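Local coordinates for protein PTS system fructose-specific EIIB component (Bacillus subtilis, PDB 1BLE) that accepts a phosphoryl group from its IIA partner and passes it to fructose as the sugar is taken up across the cell membrane, at residues A[27-32]-A[76-81]; A[68-73]-A[97-102]. One frame throughout, in Å; residues are numbered along the deposited sequence.

Contact 1 (A[27-32]-A[76-81]); sequences AADRII and EGVTAM
R30 and I31 pair with A80 and M81 as parallel strand neighbours, and four hydrogen bonds hold the two segments, three of them backbone to backbone. M81 N gives to R30 O at 3.1 Å, and I32 N to M81 O at 3.0 Å, the alternating ladder of a parallel pair. One step before strand 30-34 begins, D29 N reaches T79 O at 2.9 Å. The fourth bond uses a side chain: with CG beside its own backbone N (chi1 -49°), D29 turns its carboxylate back to T79, whose N meets OD2 at 3.2 Å from above the carboxylate plane. D29 thus holds both the N and the O of T79.

Van der Waals contacts lie around the ladder. T79 CG2 lies against the backbone of A28. V78 CG1 lies obliquely against the R30 guanidinium, 3.5 Å from NE, and also touches the aliphatic CD, with the valine side chain set roughly perpendicular to the arginine chain.

The pair belongs to the parallel part of the central mixed sheet of this IIB domain. Strand 30-34 has 57-61 on its other flank, and 79-84 has 3-10; helix 18-26 packs on the face carrying I31 and M81, through L19, I23 and W22.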
loop_
_atom_site.group_PDB
_atom_site.type_symbol
_atom_site.label_atom_id
_atom_site.label_comp_id
_atom_site.label_asym_id
_atom_site.label_seq_id
_atom_site.Cartn_x
_atom_site.Cartn_y
_atom_site.Cartn_z
ATOM N N ALA A 27 -0.874 -22.604 1.796
ATOM C CA ALA A 27 -1.741 -21.931 2.751
ATOM C C ALA A 27 -0.868 -20.954 3.605
ATOM O O ALA A 27 -0.657 -21.162 4.805
ATOM C CB ALA A 27 -2.453 -22.953 3.614
ATOM N N ALA A 28 -0.329 -19.913 2.970
ATOM C CA ALA A 28 0.515 -18.954 3.672
ATOM C C ALA A 28 -0.300 -17.745 4.045
ATOM O O ALA A 28 -1.231 -17.397 3.333
ATOM C CB ALA A 28 1.671 -18.560 2.813
ATOM N N ASP A 29 0.052 -17.118 5.164
ATOM C CA ASP A 29 -0.670 -15.955 5.660
ATOM C C ASP A 29 -0.143 -14.702 4.950
ATOM O O ASP A 29 -0.917 -13.836 4.491
ATOM C CB ASP A 29 -0.467 -15.787 7.186
ATOM C CG ASP A 29 -0.697 -17.102 8.007
ATOM O OD1 ASP A 29 -1.690 -17.835 7.781
ATOM O OD2 ASP A 29 0.099 -17.382 8.938
ATOM N N ARG A 30 1.177 -14.658 4.791
ATOM C CA ARG A 30 1.846 -13.508 4.188
ATOM C C ARG A 30 2.947 -13.755 3.161
ATOM O O ARG A 30 3.596 -14.794 3.184
ATOM C CB ARG A 30 2.429 -12.663 5.302
ATOM C CG ARG A 30 3.188 -13.470 6.302
ATOM C CD ARG A 30 3.369 -12.653 7.570
ATOM N NE ARG A 30 2.135 -12.450 8.349
ATOM C CZ ARG A 30 1.946 -11.420 9.178
ATOM N NH1 ARG A 30 2.903 -10.492 9.314
ATOM N NH2 ARG A 30 0.845 -11.353 9.929
ATOM N N ILE A 31 3.156 -12.762 2.289
ATOM C CA ILE A 31 4.183 -12.774 1.258
ATOM C C ILE A 31 5.116 -11.623 1.569
ATOM O O ILE A 31 4.690 -10.486 1.677
ATOM C CB ILE A 31 3.602 -12.505 -0.121
ATOM C CG1 ILE A 31 2.741 -13.653 -0.533
ATOM C CG2 ILE A 31 4.689 -12.410 -1.178
ATOM C CD1 ILE A 31 2.207 -13.429 -1.903
ATOM N N ILE A 32 6.396 -11.899 1.695
ATOM C CA ILE A 32 7.305 -10.827 1.980
ATOM C C ILE A 32 8.373 -10.745 0.902
ATOM O O ILE A 32 8.987 -11.753 0.544
ATOM C CB ILE A 32 7.957 -11.037 3.345
ATOM C CG1 ILE A 32 6.886 -11.113 4.419
ATOM C CG2 ILE A 32 8.909 -9.917 3.650
ATOM C CD1 ILE A 32 7.354 -11.824 5.656
ATOM N N GLU A 76 5.700 -15.394 15.619
ATOM C CA GLU A 76 6.042 -16.750 16.005
ATOM C C GLU A 76 4.987 -17.715 15.460
ATOM O O GLU A 76 3.788 -17.528 15.698
ATOM C CB GLU A 76 6.108 -16.853 17.527
ATOM C CG GLU A 76 7.051 -17.935 18.034
ATOM C CD GLU A 76 6.791 -18.311 19.487
ATOM O OE1 GLU A 76 5.731 -17.898 20.029
ATOM O OE2 GLU A 76 7.635 -19.040 20.078
ATOM N N GLY A 77 5.440 -18.715 14.707
ATOM C CA GLY A 77 4.524 -19.687 14.148
ATOM C C GLY A 77 3.882 -19.291 12.829
ATOM O O GLY A 77 3.287 -20.141 12.158
ATOM N N VAL A 78 3.968 -18.001 12.474
ATOM C CA VAL A 78 3.409 -17.459 11.218
ATOM C C VAL A 78 3.953 -18.233 10.011
ATOM O O VAL A 78 5.126 -18.646 10.002
ATOM C CB VAL A 78 3.785 -15.962 11.001
ATOM C CG1 VAL A 78 3.240 -15.483 9.684
ATOM C CG2 VAL A 78 3.257 -15.092 12.107
ATOM N N THR A 79 3.105 -18.405 8.996
ATOM C CA THR A 79 3.464 -19.128 7.789
ATOM C C THR A 79 3.660 -18.139 6.655
ATOM O O THR A 79 2.701 -17.509 6.212
ATOM C CB THR A 79 2.361 -20.147 7.457
ATOM O OG1 THR A 79 2.606 -21.334 8.216
ATOM C CG2 THR A 79 2.318 -20.498 5.972
ATOM N N ALA A 80 4.889 -18.047 6.153
ATOM C CA ALA A 80 5.219 -17.106 5.088
ATOM C C ALA A 80 5.938 -17.664 3.885
ATOM O O ALA A 80 6.564 -18.730 3.927
ATOM C CB ALA A 80 6.047 -15.995 5.649
ATOM N N MET A 81 5.929 -16.861 2.830
ATOM C CA MET A 81 6.564 -17.183 1.562
ATOM C C MET A 81 7.376 -15.935 1.182
ATOM O O MET A 81 6.838 -14.826 1.183
ATOM C CB MET A 81 5.465 -17.465 0.548
ATOM C CG MET A 81 5.943 -17.854 -0.785
ATOM S SD MET A 81 4.597 -18.030 -1.913
ATOM C CE MET A 81 5.547 -17.654 -3.421
#

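Contact 2 (A[68-73]-A[97-102]); sequences KAFHSP and GVPIKT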
loop_
_atom_site.group_PDB
_atom_site.type_symbol
_atom_site.label_atom_id
_atom_site.label_comp_id
_atom_site.label_asym_id
_atom_site.label_seq_id
_atom_site.Cartn_x
_atom_site.Cartn_y
_atom_site.Cartn_z
ATOM N N LYS A 68 15.615 -9.577 11.393
ATOM C CA LYS A 68 15.027 -9.195 12.686
ATOM C C LYS A 68 13.648 -9.749 12.875
ATOM O O LYS A 68 13.382 -10.332 13.914
ATOM C CB LYS A 68 14.987 -7.686 12.897
ATOM N N ALA A 69 12.805 -9.664 11.845
ATOM C CA ALA A 69 11.430 -10.173 11.931
ATOM C C ALA A 69 11.371 -11.692 12.060
ATOM O O ALA A 69 10.608 -12.212 12.859
ATOM C CB ALA A 69 10.615 -9.714 10.752
ATOM N N PHE A 70 12.214 -12.395 11.317
ATOM C CA PHE A 70 12.227 -13.845 11.357
ATOM C C PHE A 70 12.308 -14.388 12.759
ATOM O O PHE A 70 11.727 -15.432 13.065
ATOM C CB PHE A 70 13.404 -14.406 10.588
ATOM C CG PHE A 70 13.491 -15.887 10.668
ATOM C CD1 PHE A 70 12.416 -16.674 10.263
ATOM C CD2 PHE A 70 14.622 -16.513 11.164
ATOM C CE1 PHE A 70 12.461 -18.070 10.342
ATOM C CE2 PHE A 70 14.677 -17.914 11.246
ATOM C CZ PHE A 70 13.592 -18.690 10.833
ATOM N N HIS A 71 13.069 -13.692 13.600
ATOM C CA HIS A 71 13.273 -14.106 14.990
ATOM C C HIS A 71 12.328 -13.431 15.979
ATOM O O HIS A 71 12.193 -13.881 17.117
ATOM C CB HIS A 71 14.744 -13.910 15.424
ATOM C CG HIS A 71 15.727 -14.719 14.628
ATOM N ND1 HIS A 71 16.625 -14.149 13.756
ATOM C CD2 HIS A 71 15.902 -16.058 14.530
ATOM C CE1 HIS A 71 17.310 -15.090 13.147
ATOM N NE2 HIS A 71 16.892 -16.266 13.598
ATOM N N SER A 72 11.672 -12.354 15.570
ATOM C CA SER A 72 10.748 -11.703 16.505
ATOM C C SER A 72 9.628 -12.646 16.955
ATOM O O SER A 72 9.193 -13.528 16.204
ATOM C CB SER A 72 10.135 -10.434 15.929
ATOM O OG SER A 72 8.991 -10.089 16.684
ATOM N N PRO A 73 9.187 -12.503 18.215
ATOM C CA PRO A 73 8.128 -13.326 18.800
ATOM C C PRO A 73 6.707 -13.022 18.307
ATOM O O PRO A 73 5.803 -13.856 18.456
ATOM C CB PRO A 73 8.307 -13.060 20.299
ATOM C CG PRO A 73 9.787 -12.801 20.420
ATOM C CD PRO A 73 9.935 -11.825 19.293
ATOM N N GLY A 97 21.241 -15.078 9.982
ATOM C CA GLY A 97 20.665 -16.075 10.867
ATOM C C GLY A 97 19.285 -16.618 10.592
ATOM O O GLY A 97 18.606 -17.069 11.517
ATOM N N VAL A 98 18.887 -16.616 9.324
ATOM C CA VAL A 98 17.580 -17.102 8.920
ATOM C C VAL A 98 17.854 -18.322 8.053
ATOM O O VAL A 98 18.330 -18.192 6.943
ATOM C CB VAL A 98 16.802 -16.019 8.097
ATOM C CG1 VAL A 98 15.370 -16.455 7.878
ATOM C CG2 VAL A 98 16.838 -14.664 8.811
ATOM N N PRO A 99 17.566 -19.527 8.559
ATOM C CA PRO A 99 17.808 -20.739 7.776
ATOM C C PRO A 99 16.797 -20.933 6.645
ATOM O O PRO A 99 15.572 -20.929 6.856
ATOM C CB PRO A 99 17.661 -21.847 8.825
ATOM C CG PRO A 99 16.509 -21.366 9.629
ATOM C CD PRO A 99 16.850 -19.857 9.805
ATOM N N ILE A 100 17.308 -21.102 5.438
ATOM C CA ILE A 100 16.437 -21.346 4.308
ATOM C C ILE A 100 16.811 -22.733 3.750
ATOM O O ILE A 100 17.948 -22.986 3.377
ATOM C CB ILE A 100 16.518 -20.163 3.327
ATOM C CG1 ILE A 100 15.754 -18.988 3.943
ATOM C CG2 ILE A 100 15.965 -20.542 1.976
ATOM C CD1 ILE A 100 15.985 -17.679 3.288
ATOM N N LYS A 101 15.883 -23.671 3.836
ATOM C CA LYS A 101 16.172 -25.023 3.382
ATOM C C LYS A 101 16.248 -25.158 1.854
ATOM O O LYS A 101 17.234 -25.665 1.315
ATOM C CB LYS A 101 15.134 -26.010 3.946
ATOM N N THR A 102 15.191 -24.746 1.162
ATOM C CA THR A 102 15.165 -24.835 -0.291
ATOM C C THR A 102 14.831 -23.477 -0.902
ATOM O O THR A 102 14.265 -22.607 -0.247
ATOM C CB THR A 102 14.131 -25.912 -0.798
ATOM O OG1 THR A 102 12.818 -25.342 -0.916
ATOM C CG2 THR A 102 14.071 -27.085 0.154
#
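F70 and V98 meet where two connections of the open alpha/beta fold converge: helix 63-71 is ending, and the loop after helix 88-94 is leading into strand 102-107. The centre of the contact is a CH-pi interaction. V98 CG1 sits over one face of the F70 ring, 3.5 Å from its centroid and 19° off the ring normal. F70 has CG trans to its backbone N (chi1 177°), which sends the ring out from the last helical turn toward the loop; V98 holds CG1 trans to its own N (chi1 -171°), which places that methyl over the ring. The F70 and V98 side chains run antiparallel, alongside one another, and V98 CG2 lies near F70 CD2 at 3.7 Å. P99 adds its CD, obliquely placed 3.3 Å from F70 CE2. F70 and V98 also both touch I4 of strand 3-10, and V98 reaches L93 of helix 88-94 as well. With F70 cut back to an alanine, V98 CG1 would probably lose the aromatic face it lies on and P99 CD its ring neighbour. At the outer end H71 follows, its imidazole lying alongside F70; F70 CD2 lies 3.3 Å above the plane of that imidazole, toward its rim.

Contact 1 is part of the central sheet, joining strands 30-34 and 79-84, with five of its ten touching residues buried; contact 2 lies at the surface, between the end of helix 63-71 and a loop. They share no element, yet the chain runs almost directly from one to the other, since 68-73 is followed closely by 76-81, and their centres are about 12 Å apart. Their chemistry follows their place: contact 1 rests mostly on directional backbone bonds, with one more to a carboxylate and side chains packed around them, contact 2 on an aromatic ring against aliphatic groups. Strand 3-10 is common ground, since side chains from both contacts touch it.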